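Local structure of hydroxylase (Rhodococcus sp., 2OR0) at residues S60-L65 against W97-V102; T127-P132 against W163-A168; G157-Q162 against G208-I213. The protein probably acts as a flavin-dependent hydroxylase of the acyl-CoA dehydrogenase family, using reduced flavin and molecular oxygen to put one oxygen atom into a substrate. One frame throughout, in Å; residues are numbered along the deposited sequence.

Contact 1 closes first along the chain, joining the loop after helix 51-60 to helix 93-102. Contacts 2 and 3 follow with alternating segments, so T127-P132, G157-Q162, W163-A168 and G208-I213 come in that order. Both reach the mixed sheet, in which strand 163-170 carries one half of contact 2 and strand 210-214 one half of contact 3. Their centres are about 9 Å apart, whereas contact 1 lies about 14 Å from contact 2 and 15 Å from contact 3, centre to centre. W128 packs on I63, and C161 touches both V102 and the backbone of M129. Through these touches the N-terminal helical part packs on the β-domain, consistent with an acyl-CoA dehydrogenase-like fold.

Contact 1: S60-L65 against W97-V102; sequences SGAIRL and WVTGIV
I63 lies over one side of helix 93-102, with its two branches meeting different turns of it. The contact belongs to the N-terminal helical part of an acyl-CoA dehydrogenase-like fold, where helix 51-60 ends in a Schellman motif at G61 and the following residues drop onto the neighbouring helix. In I63, chi1 of -51° sets CG1 beside the backbone N, and chi2 of -59° then brings CD1 to 3.9 Å from T99 CA. The other branch, CG2, is anti to that N and reaches the next turn, where it meets V102 CG1 at 4.0 Å; these two side chains cross obliquely. A62 comes in beside I63 and points its CB toward the helix, touching T99 CG2 at 3.9 Å. T99 can offer a methyl there because its chi1 of -54° sets OG1 beside its own backbone N, where the hydroxyl is hydrogen-bonded to S95 O, and leaves CG2 for the apolar side. V85 and V88 of helix 78-91 also pack on T99, and W128 on I63, so the whole contact is buried and held by van der Waals packing. Just upstream, the chain that presents A62 is fixed by an ST turn: S60 OG, itself bonded to L57 O, accepts from A62 N at 3.0 Å.

Contact 2: T127-P132 against W163-A168; sequences TWMASP and WAFLGA
A130 and W163 are joined by backbone bonding: A130 N donates to W163 O at 2.8 Å and nearly straight (169°), although the N sits 22° off the carbonyl plane. One step on, F165 N gives a 2.7 Å bond to A130 O, meeting that oxygen almost head-on. Weak bonds continue the ladder at both ends, from W163 N to W128 O and from G167 N to P132 O. CA-H...O contacts fill in between, the straightest from L166 CA to P132 O at 3.3 Å. This is parallel β pairing, M129 bridging to W163 and A130 to A164; it adds the short strand 129-130 to strand 163-170 in the β-domain of the acyl-CoA dehydrogenase fold. Apolar packing follows on the face that carries M129 and W163, where the CG of M129, a selenomethionine, touches W163 CB at 3.9 Å. Just before the strand, T127 CG2 comes to the edge of the indole, 3.6 Å from W163 CD1. At the far end, beyond a cis peptide bond, P132 CD rests on L166 CD2 at 3.7 Å. A Met-aromatic contact completes the set: chi1 of -63° and an extended chi2 carry M129 SE alongside F165, 4.0 Å from F165 CD1 and oblique to the ring, the two side chains extending together in one direction.

Contact 3: G157-Q162 against G208-I213; sequences GTDHCQ and GSKDLI
D159 and K210 meet through matching first torsions: in each, CG stands beside its own backbone N and anti to the carbonyl carbon (chi1 -66° in D159, -69° in K210). Beyond CG the lysine runs fully extended, crossing the aspartate at about a right angle, and its ammonium group arrives at the carboxylate. The salt bridge is lopsided. K210 NZ lies 2.9 Å from D159 OD2, which receives it on its syn lone pair, and makes a weak, longer bond of 3.3 Å to D159 OD1. E196 is a second acidic partner for NZ, so the lysine charge is shared between two carboxylates. OD2 carries a further load: a water donates to it at 2.6 Å and also to G208 O at 3.0 Å, while accepting from D159 N, which ties the aspartate to the other segment by a second route. Replacing D159 by alanine removes the carboxylate, which would probably leave K210 with E196 alone of these two acids and the water without one of its acceptors. Next to this polar cluster, T158 and L212 run antiparallel alongside one another, L212 CD2 coming to 3.4 Å from T158 OG1. That hydroxyl is hydrogen-bonded to S155 OG, and T158 CG2 lies 4.0 Å from G208 O. The main chain adds its own turns: H160 N bonds back to G157 O, across the 3-10 segment 158-160, and an inverse gamma turn is centred on S209. The salt bridge and the shared water pin a 3-10 turn of the connection between strands 145-155 and 163-170 against the start of strand 210-214, which pairs antiparallel with 145-155 in the β-domain of the acyl-CoA dehydrogenase fold.

Contact 1: S60-L65 against W97-V102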
ATOM      1  N   SER A  60      14.941   0.327  10.033  1.00 39.00           N
ATOM      2  CA  SER A  60      15.060   1.598   9.298  1.00 38.43           C
ATOM      3  C   SER A  60      14.057   2.619   9.794  1.00 37.68           C
ATOM      4  O   SER A  60      14.182   3.813   9.492  1.00 38.22           O
ATOM      5  CB  SER A  60      14.818   1.369   7.806  1.00 39.30           C
ATOM      6  OG  SER A  60      13.408   1.301   7.536  1.00 40.58           O
ATOM      7  N   GLY A  61      13.056   2.153  10.547  1.00 36.38           N
ATOM      8  CA  GLY A  61      11.942   2.992  10.968  1.00 35.14           C
ATOM      9  C   GLY A  61      10.867   3.216   9.909  1.00 35.13           C
ATOM     10  O   GLY A  61       9.967   4.025  10.109  1.00 34.94           O
ATOM     11  N   ALA A  62      10.943   2.520   8.777  1.00 34.59           N
ATOM     12  CA  ALA A  62       9.945   2.722   7.702  1.00 34.90           C
ATOM     13  C   ALA A  62       8.471   2.573   8.109  1.00 34.69           C
ATOM     14  O   ALA A  62       7.615   3.321   7.629  1.00 35.38           O
ATOM     15  CB  ALA A  62      10.247   1.832   6.506  1.00 34.60           C
ATOM     16  N   ILE A  63       8.163   1.608   8.971  1.00 34.26           N
ATOM     17  CA  ILE A  63       6.774   1.388   9.375  1.00 33.83           C
ATOM     18  C   ILE A  63       6.295   2.450  10.378  1.00 34.64           C
ATOM     19  O   ILE A  63       5.093   2.673  10.528  1.00 34.86           O
ATOM     20  CB  ILE A  63       6.574  -0.052   9.912  1.00 33.80           C
ATOM     21  CG1 ILE A  63       7.145  -1.076   8.912  1.00 33.91           C
ATOM     22  CG2 ILE A  63       5.105  -0.324  10.308  1.00 31.82           C
ATOM     23  CD1 ILE A  63       6.534  -1.036   7.517  1.00 32.76           C
ATOM     24  N   ARG A  64       7.237   3.137  11.028  1.00 34.53           N
ATOM     25  CA  ARG A  64       6.900   4.215  11.954  1.00 34.65           C
ATOM     26  C   ARG A  64       6.698   5.597  11.306  1.00 33.75           C
ATOM     27  O   ARG A  64       6.391   6.596  12.001  1.00 32.37           O
ATOM     28  CB  ARG A  64       7.959   4.277  13.048  1.00 35.84           C
ATOM     29  CG  ARG A  64       7.778   3.140  14.060  1.00 39.94           C
ATOM     30  CD  ARG A  64       8.724   3.263  15.223  1.00 45.70           C
ATOM     31  NE  ARG A  64      10.107   3.273  14.769  1.00 51.12           N
ATOM     32  CZ  ARG A  64      11.152   3.114  15.571  1.00 56.08           C
ATOM     33  NH1 ARG A  64      10.961   2.919  16.885  1.00 57.33           N
ATOM     34  NH2 ARG A  64      12.389   3.145  15.059  1.00 57.40           N
ATOM     35  N   LEU A  65       6.839   5.646   9.982  1.00 32.63           N
ATOM     36  CA  LEU A  65       6.651   6.881   9.209  1.00 32.44           C
ATOM     37  C   LEU A  65       5.393   7.668   9.567  1.00 32.00           C
ATOM     38  O   LEU A  65       5.457   8.884   9.766  1.00 32.24           O
ATOM     39  CB  LEU A  65       6.694   6.605   7.696  1.00 32.83           C
ATOM     40  CG  LEU A  65       8.073   6.328   7.073  1.00 33.34           C
ATOM     41  CD1 LEU A  65       7.926   5.744   5.663  1.00 32.24           C
ATOM     42  CD2 LEU A  65       8.930   7.581   7.054  1.00 34.54           C
ATOM     43  N   TRP A  97       6.142  -2.957  -1.167  1.00 26.73           N
ATOM     44  CA  TRP A  97       4.719  -3.223  -1.023  1.00 26.63           C
ATOM     45  C   TRP A  97       4.337  -3.355   0.453  1.00 27.60           C
ATOM     46  O   TRP A  97       3.310  -2.807   0.893  1.00 27.91           O
ATOM     47  CB  TRP A  97       4.349  -4.502  -1.780  1.00 26.54           C
ATOM     48  CG  TRP A  97       2.879  -4.835  -1.696  1.00 25.21           C
ATOM     49  CD1 TRP A  97       2.279  -5.647  -0.770  1.00 24.96           C
ATOM     50  CD2 TRP A  97       1.825  -4.347  -2.546  1.00 24.15           C
ATOM     51  NE1 TRP A  97       0.918  -5.715  -1.012  1.00 24.98           N
ATOM     52  CE2 TRP A  97       0.612  -4.924  -2.085  1.00 24.86           C
ATOM     53  CE3 TRP A  97       1.787  -3.500  -3.664  1.00 25.77           C
ATOM     54  CZ2 TRP A  97      -0.633  -4.667  -2.696  1.00 25.70           C
ATOM     55  CZ3 TRP A  97       0.545  -3.248  -4.279  1.00 24.07           C
ATOM     56  CH2 TRP A  97      -0.640  -3.832  -3.793  1.00 25.85           C
ATOM     57  N   VAL A  98       5.155  -4.077   1.211  1.00 27.86           N
ATOM     58  CA  VAL A  98       4.849  -4.316   2.632  1.00 29.88           C
ATOM     59  C   VAL A  98       4.911  -2.981   3.423  1.00 29.75           C
ATOM     60  O   VAL A  98       4.044  -2.688   4.266  1.00 30.67           O
ATOM     61  CB  VAL A  98       5.765  -5.413   3.227  1.00 29.31           C
ATOM     62  CG1 VAL A  98       5.761  -5.361   4.753  1.00 31.36           C
ATOM     63  CG2 VAL A  98       5.336  -6.803   2.720  1.00 30.60           C
ATOM     64  N   THR A  99       5.885  -2.149   3.074  1.00 30.00           N
ATOM     65  CA  THR A  99       6.023  -0.793   3.664  1.00 29.91           C
ATOM     66  C   THR A  99       4.813   0.086   3.412  1.00 29.84           C
ATOM     67  O   THR A  99       4.314   0.736   4.331  1.00 30.18           O
ATOM     68  CB  THR A  99       7.276  -0.085   3.156  1.00 29.75           C
ATOM     69  OG1 THR A  99       8.409  -0.919   3.381  1.00 29.29           O
ATOM     70  CG2 THR A  99       7.480   1.227   3.894  1.00 31.46           C
ATOM     71  N   GLY A 100       4.331   0.097   2.172  1.00 29.10           N
ATOM     72  CA  GLY A 100       3.122   0.822   1.830  1.00 28.08           C
ATOM     73  C   GLY A 100       1.798   0.338   2.392  1.00 28.57           C
ATOM     74  O   GLY A 100       0.843   1.106   2.418  1.00 28.00           O
ATOM     75  N   ILE A 101       1.722  -0.930   2.814  1.00 28.83           N
ATOM     76  CA  ILE A 101       0.496  -1.521   3.375  1.00 28.97           C
ATOM     77  C   ILE A 101       0.568  -1.532   4.901  1.00 28.43           C
ATOM     78  O   ILE A 101      -0.282  -0.968   5.567  1.00 28.84           O
ATOM     79  CB  ILE A 101       0.287  -3.018   2.891  1.00 29.58           C
ATOM     80  CG1 ILE A 101       0.132  -3.103   1.378  1.00 32.43           C
ATOM     81  CG2 ILE A 101      -0.919  -3.672   3.584  1.00 29.30           C
ATOM     82  CD1 ILE A 101      -1.319  -3.244   0.882  1.00 34.67           C
ATOM     83  N   VAL A 102       1.566  -2.222   5.434  1.00 28.70           N
ATOM     84  CA  VAL A 102       1.771  -2.327   6.870  1.00 29.29           C
ATOM     85  C   VAL A 102       2.025  -0.904   7.428  1.00 29.86           C
ATOM     86  O   VAL A 102       1.529  -0.567   8.504  1.00 29.31           O
ATOM     87  CB  VAL A 102       2.915  -3.307   7.212  1.00 29.25           C
ATOM     88  CG1 VAL A 102       3.153  -3.403   8.712  1.00 30.48           C
ATOM     89  CG2 VAL A 102       2.606  -4.714   6.680  1.00 30.36           C
TER

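Contact 2: T127-P132 against W163-A168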
ATOM      1  N   THR A 127       5.894  -3.062  16.816  1.00 37.74           N
ATOM      2  CA  THR A 127       4.880  -4.089  16.599  1.00 37.10           C
ATOM      3  C   THR A 127       4.093  -3.715  15.351  1.00 36.57           C
ATOM      4  O   THR A 127       3.593  -2.579  15.249  1.00 37.10           O
ATOM      5  CB  THR A 127       3.926  -4.188  17.821  1.00 37.00           C
ATOM      6  OG1 THR A 127       4.688  -4.545  18.976  1.00 37.08           O
ATOM      7  CG2 THR A 127       2.849  -5.241  17.603  1.00 35.69           C
ATOM      8  N   TRP A 128       3.991  -4.661  14.413  1.00 35.58           N
ATOM      9  CA  TRP A 128       3.279  -4.443  13.142  1.00 34.25           C
ATOM     10  C   TRP A 128       1.878  -5.034  13.120  1.00 34.04           C
ATOM     11  O   TRP A 128       1.615  -6.079  13.740  1.00 33.25           O
ATOM     12  CB  TRP A 128       4.049  -5.050  11.963  1.00 33.42           C
ATOM     13  CG  TRP A 128       5.387  -4.463  11.695  1.00 34.01           C
ATOM     14  CD1 TRP A 128       5.954  -3.359  12.291  1.00 32.93           C
ATOM     15  CD2 TRP A 128       6.337  -4.924  10.716  1.00 33.41           C
ATOM     16  NE1 TRP A 128       7.211  -3.133  11.769  1.00 32.38           N
ATOM     17  CE2 TRP A 128       7.468  -4.070  10.796  1.00 33.09           C
ATOM     18  CE3 TRP A 128       6.343  -5.977   9.786  1.00 33.30           C
ATOM     19  CZ2 TRP A 128       8.602  -4.237   9.969  1.00 32.45           C
ATOM     20  CZ3 TRP A 128       7.475  -6.154   8.970  1.00 32.70           C
ATOM     21  CH2 TRP A 128       8.584  -5.273   9.066  1.00 33.46           C
HETATM   22  N   MSE A 129       0.996  -4.360  12.373  1.00 33.52           N
HETATM   23  CA  MSE A 129      -0.327  -4.866  12.064  1.00 33.84           C
HETATM   24  C   MSE A 129      -0.402  -5.298  10.593  1.00 33.19           C
HETATM   25  O   MSE A 129       0.116  -4.604   9.704  1.00 32.14           O
HETATM   26  CB  MSE A 129      -1.402  -3.814  12.329  1.00 32.94           C
HETATM   27  CG  MSE A 129      -1.523  -3.368  13.775  1.00 34.58           C
HETATM   28 SE   MSE A 129      -2.457  -1.682  13.809  0.75 36.54          SE
HETATM   29  CE  MSE A 129      -0.785  -0.643  13.712  1.00 35.66           C
ATOM     30  N   ALA A 130      -1.077  -6.431  10.371  1.00 32.62           N
ATOM     31  CA  ALA A 130      -1.421  -6.952   9.039  1.00 32.33           C
ATOM     32  C   ALA A 130      -2.826  -6.539   8.651  1.00 32.08           C
ATOM     33  O   ALA A 130      -3.647  -6.186   9.509  1.00 33.29           O
ATOM     34  CB  ALA A 130      -1.298  -8.500   8.999  1.00 31.67           C
ATOM     35  N   SER A 131      -3.085  -6.553   7.352  1.00 31.63           N
ATOM     36  CA  SER A 131      -4.370  -6.298   6.722  0.50 31.38           C
ATOM     37  C   SER A 131      -5.026  -7.651   6.377  1.00 30.79           C
ATOM     38  O   SER A 131      -4.540  -8.716   6.778  1.00 31.36           O
ATOM     39  CB  SER A 131      -4.121  -5.484   5.425  0.50 31.41           C
ATOM     40  OG  SER A 131      -3.317  -6.227   4.484  0.50 30.73           O
ATOM     41  N   PRO A 132      -6.063  -7.641   5.516  1.00 31.46           N
ATOM     42  CA  PRO A 132      -6.786  -6.629   4.724  1.00 31.52           C
ATOM     43  C   PRO A 132      -8.017  -5.982   5.335  1.00 32.62           C
ATOM     44  O   PRO A 132      -8.713  -6.578   6.162  1.00 32.95           O
ATOM     45  CB  PRO A 132      -7.228  -7.430   3.507  1.00 32.07           C
ATOM     46  CG  PRO A 132      -7.597  -8.769   4.121  1.00 31.09           C
ATOM     47  CD  PRO A 132      -6.573  -9.004   5.229  1.00 31.33           C
ATOM     48  N   TRP A 163      -0.551  -8.365  15.112  1.00 31.96           N
ATOM     49  CA  TRP A 163      -1.953  -7.977  15.172  1.00 31.54           C
ATOM     50  C   TRP A 163      -2.474  -7.883  13.728  1.00 31.15           C
ATOM     51  O   TRP A 163      -1.683  -7.747  12.792  1.00 30.13           O
ATOM     52  CB  TRP A 163      -2.126  -6.614  15.856  1.00 31.30           C
ATOM     53  CG  TRP A 163      -1.751  -6.586  17.333  1.00 32.32           C
ATOM     54  CD1 TRP A 163      -0.490  -6.563  17.860  1.00 31.70           C
ATOM     55  CD2 TRP A 163      -2.649  -6.587  18.447  1.00 30.70           C
ATOM     56  NE1 TRP A 163      -0.546  -6.545  19.235  1.00 29.85           N
ATOM     57  CE2 TRP A 163      -1.858  -6.567  19.623  1.00 31.68           C
ATOM     58  CE3 TRP A 163      -4.048  -6.608  18.571  1.00 32.23           C
ATOM     59  CZ2 TRP A 163      -2.421  -6.565  20.910  1.00 31.05           C
ATOM     60  CZ3 TRP A 163      -4.608  -6.582  19.844  1.00 31.24           C
ATOM     61  CH2 TRP A 163      -3.792  -6.563  20.995  1.00 31.36           C
ATOM     62  N   ALA A 164      -3.791  -7.923  13.560  1.00 31.00           N
ATOM     63  CA  ALA A 164      -4.393  -7.718  12.246  1.00 32.04           C
ATOM     64  C   ALA A 164      -5.481  -6.699  12.356  1.00 32.17           C
ATOM     65  O   ALA A 164      -6.191  -6.667  13.356  1.00 32.30           O
ATOM     66  CB  ALA A 164      -4.964  -9.008  11.702  1.00 32.10           C
ATOM     67  N   PHE A 165      -5.596  -5.884  11.312  1.00 32.02           N
ATOM     68  CA  PHE A 165      -6.636  -4.898  11.143  1.00 32.53           C
ATOM     69  C   PHE A 165      -7.545  -5.424  10.032  1.00 32.23           C
ATOM     70  O   PHE A 165      -7.128  -5.455   8.880  1.00 34.08           O
ATOM     71  CB  PHE A 165      -5.969  -3.615  10.650  1.00 33.28           C
ATOM     72  CG  PHE A 165      -6.497  -2.355  11.269  1.00 34.17           C
ATOM     73  CD1 PHE A 165      -5.640  -1.252  11.467  1.00 35.72           C
ATOM     74  CD2 PHE A 165      -7.827  -2.240  11.658  1.00 35.01           C
ATOM     75  CE1 PHE A 165      -6.110  -0.070  12.051  1.00 31.85           C
ATOM     76  CE2 PHE A 165      -8.295  -1.039  12.250  1.00 34.21           C
ATOM     77  CZ  PHE A 165      -7.429   0.025  12.441  1.00 33.29           C
ATOM     78  N   LEU A 166      -8.771  -5.839  10.331  1.00 30.80           N
ATOM     79  CA  LEU A 166      -9.578  -6.527   9.314  1.00 30.35           C
ATOM     80  C   LEU A 166     -10.917  -5.874   9.116  1.00 30.09           C
ATOM     81  O   LEU A 166     -11.452  -5.288  10.055  1.00 29.97           O
ATOM     82  CB  LEU A 166      -9.803  -7.992   9.712  1.00 29.96           C
ATOM     83  CG  LEU A 166      -8.565  -8.818  10.044  1.00 30.11           C
ATOM     84  CD1 LEU A 166      -8.954 -10.116  10.817  1.00 30.97           C
ATOM     85  CD2 LEU A 166      -7.749  -9.110   8.745  1.00 30.23           C
ATOM     86  N   GLY A 167     -11.481  -5.997   7.915  1.00 29.56           N
ATOM     87  CA  GLY A 167     -12.847  -5.523   7.679  1.00 29.54           C
ATOM     88  C   GLY A 167     -13.865  -6.607   8.005  1.00 30.95           C
ATOM     89  O   GLY A 167     -13.590  -7.800   7.859  1.00 30.79           O
ATOM     90  N   ALA A 168     -15.045  -6.202   8.447  1.00 31.06           N
ATOM     91  CA  ALA A 168     -16.115  -7.147   8.703  1.00 32.66           C
ATOM     92  C   ALA A 168     -17.455  -6.475   8.529  1.00 33.66           C
ATOM     93  O   ALA A 168     -17.600  -5.274   8.790  1.00 34.01           O
ATOM     94  CB  ALA A 168     -15.986  -7.721  10.100  1.00 31.86           C
TER

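Contact 3: G157-Q162 against G208-I213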
ATOM      1  N   GLY A 157       2.660  -9.309   4.334  1.00 30.72           N
ATOM      2  CA  GLY A 157       3.642  -9.242   5.427  1.00 30.97           C
ATOM      3  C   GLY A 157       3.204  -9.943   6.715  1.00 31.81           C
ATOM      4  O   GLY A 157       3.826  -9.771   7.756  1.00 32.61           O
ATOM      5  N   THR A 158       2.146 -10.751   6.633  1.00 31.99           N
ATOM      6  CA  THR A 158       1.435 -11.259   7.814  1.00 30.83           C
ATOM      7  C   THR A 158       2.282 -12.083   8.801  1.00 31.79           C
ATOM      8  O   THR A 158       2.064 -11.989  10.016  1.00 30.80           O
ATOM      9  CB  THR A 158       0.116 -11.993   7.416  1.00 31.30           C
ATOM     10  OG1 THR A 158      -0.795 -11.971   8.513  1.00 30.25           O
ATOM     11  CG2 THR A 158       0.348 -13.433   6.947  1.00 27.97           C
ATOM     12  N   ASP A 159       3.246 -12.854   8.286  1.00 31.61           N
ATOM     13  CA  ASP A 159       4.164 -13.620   9.135  1.00 33.22           C
ATOM     14  C   ASP A 159       4.969 -12.739  10.087  1.00 33.65           C
ATOM     15  O   ASP A 159       5.528 -13.232  11.076  1.00 33.09           O
ATOM     16  CB  ASP A 159       5.146 -14.440   8.285  1.00 33.54           C
ATOM     17  CG  ASP A 159       4.453 -15.540   7.487  1.00 35.72           C
ATOM     18  OD1 ASP A 159       3.810 -16.402   8.116  1.00 35.87           O
ATOM     19  OD2 ASP A 159       4.546 -15.537   6.235  1.00 39.49           O
ATOM     20  N   HIS A 160       5.047 -11.442   9.774  1.00 33.56           N
ATOM     21  CA  HIS A 160       5.890 -10.523  10.540  1.00 33.51           C
ATOM     22  C   HIS A 160       5.067  -9.568  11.409  1.00 33.72           C
ATOM     23  O   HIS A 160       5.604  -8.644  12.040  1.00 34.29           O
ATOM     24  CB  HIS A 160       6.814  -9.774   9.576  1.00 33.28           C
ATOM     25  CG  HIS A 160       7.768 -10.672   8.852  1.00 32.81           C
ATOM     26  ND1 HIS A 160       8.855 -11.254   9.472  1.00 31.78           N
ATOM     27  CD2 HIS A 160       7.791 -11.102   7.564  1.00 31.65           C
ATOM     28  CE1 HIS A 160       9.510 -11.998   8.593  1.00 31.79           C
ATOM     29  NE2 HIS A 160       8.888 -11.919   7.430  1.00 30.90           N
ATOM     30  N   CYS A 161       3.759  -9.808  11.435  1.00 33.46           N
ATOM     31  CA  CYS A 161       2.819  -8.984  12.172  1.00 33.61           C
ATOM     32  C   CYS A 161       2.268  -9.743  13.385  1.00 34.25           C
ATOM     33  O   CYS A 161       2.123 -10.974  13.350  1.00 34.14           O
ATOM     34  CB  CYS A 161       1.678  -8.542  11.263  1.00 33.10           C
ATOM     35  SG  CYS A 161       2.208  -7.518   9.832  1.00 31.90           S
ATOM     36  N   GLN A 162       1.964  -8.997  14.447  1.00 34.41           N
ATOM     37  CA  GLN A 162       1.469  -9.571  15.700  1.00 34.65           C
ATOM     38  C   GLN A 162       0.018  -9.197  15.976  1.00 33.52           C
ATOM     39  O   GLN A 162      -0.571  -9.656  16.949  1.00 34.27           O
ATOM     40  CB  GLN A 162       2.399  -9.204  16.870  1.00 35.40           C
ATOM     41  CG  GLN A 162       3.714 -10.035  16.894  1.00 38.39           C
ATOM     42  CD  GLN A 162       3.467 -11.563  16.902  1.00 44.86           C
ATOM     43  OE1 GLN A 162       2.715 -12.093  17.747  1.00 45.43           O
ATOM     44  NE2 GLN A 162       4.107 -12.275  15.965  1.00 46.55           N
ATOM     45  N   GLY A 208       4.353 -12.484   0.956  1.00 26.81           N
ATOM     46  CA  GLY A 208       3.741 -13.525   1.755  1.00 26.73           C
ATOM     47  C   GLY A 208       2.359 -13.119   2.176  1.00 26.10           C
ATOM     48  O   GLY A 208       2.045 -13.196   3.356  1.00 27.22           O
ATOM     49  N   SER A 209       1.527 -12.712   1.208  1.00 26.06           N
ATOM     50  CA  SER A 209       0.193 -12.213   1.473  1.00 24.96           C
ATOM     51  C   SER A 209      -0.841 -13.347   1.613  1.00 25.39           C
ATOM     52  O   SER A 209      -1.809 -13.444   0.848  1.00 25.57           O
ATOM     53  CB  SER A 209      -0.219 -11.195   0.412  1.00 25.39           C
ATOM     54  OG  SER A 209       0.731 -10.141   0.316  1.00 24.75           O
ATOM     55  N   LYS A 210      -0.636 -14.161   2.636  1.00 25.60           N
ATOM     56  CA  LYS A 210      -1.439 -15.365   2.916  1.00 26.44           C
ATOM     57  C   LYS A 210      -2.860 -15.057   3.390  1.00 26.83           C
ATOM     58  O   LYS A 210      -3.164 -13.913   3.756  1.00 26.28           O
ATOM     59  CB  LYS A 210      -0.698 -16.240   3.940  1.00 25.84           C
ATOM     60  CG  LYS A 210       0.575 -16.894   3.378  1.00 26.66           C
ATOM     61  CD  LYS A 210       1.469 -17.376   4.516  1.00 29.12           C
ATOM     62  CE  LYS A 210       2.854 -17.756   4.053  1.00 34.76           C
ATOM     63  NZ  LYS A 210       3.684 -18.083   5.253  1.00 38.38           N
ATOM     64  N   ASP A 211      -3.732 -16.070   3.311  1.00 26.92           N
ATOM     65  CA  ASP A 211      -5.066 -16.017   3.887  1.00 27.91           C
ATOM     66  C   ASP A 211      -4.994 -16.077   5.415  1.00 28.31           C
ATOM     67  O   ASP A 211      -4.097 -16.712   5.985  1.00 28.47           O
ATOM     68  CB  ASP A 211      -5.912 -17.212   3.409  1.00 27.76           C
ATOM     69  CG  ASP A 211      -6.351 -17.096   1.935  1.00 29.95           C
ATOM     70  OD1 ASP A 211      -5.818 -16.246   1.152  1.00 30.32           O
ATOM     71  OD2 ASP A 211      -7.240 -17.886   1.552  1.00 29.58           O
ATOM     72  N   LEU A 212      -5.963 -15.441   6.060  1.00 28.89           N
ATOM     73  CA  LEU A 212      -6.177 -15.558   7.501  1.00 28.55           C
ATOM     74  C   LEU A 212      -7.580 -16.104   7.748  1.00 28.61           C
ATOM     75  O   LEU A 212      -8.523 -15.709   7.070  1.00 27.98           O
ATOM     76  CB  LEU A 212      -6.090 -14.177   8.180  1.00 28.90           C
ATOM     77  CG  LEU A 212      -4.864 -13.251   8.104  1.00 30.25           C
ATOM     78  CD1 LEU A 212      -5.010 -12.099   9.093  1.00 30.27           C
ATOM     79  CD2 LEU A 212      -3.539 -13.972   8.333  1.00 31.78           C
ATOM     80  N   ILE A 213      -7.711 -16.975   8.751  1.00 28.85           N
ATOM     81  CA  ILE A 213      -9.013 -17.514   9.175  1.00 29.48           C
ATOM     82  C   ILE A 213      -9.291 -17.197  10.649  1.00 29.38           C
ATOM     83  O   ILE A 213      -8.409 -17.345  11.497  1.00 28.68           O
ATOM     84  CB  ILE A 213      -9.103 -19.057   8.978  1.00 29.11           C
ATOM     85  CG1 ILE A 213      -9.318 -19.384   7.501  1.00 30.19           C
ATOM     86  CG2 ILE A 213     -10.328 -19.645   9.737  1.00 29.72           C
ATOM     87  CD1 ILE A 213      -9.330 -20.897   7.208  1.00 30.55           C
TER
HETATM   88  O   HOH W   1       4.170 -13.130   5.461  1.00 31.78           O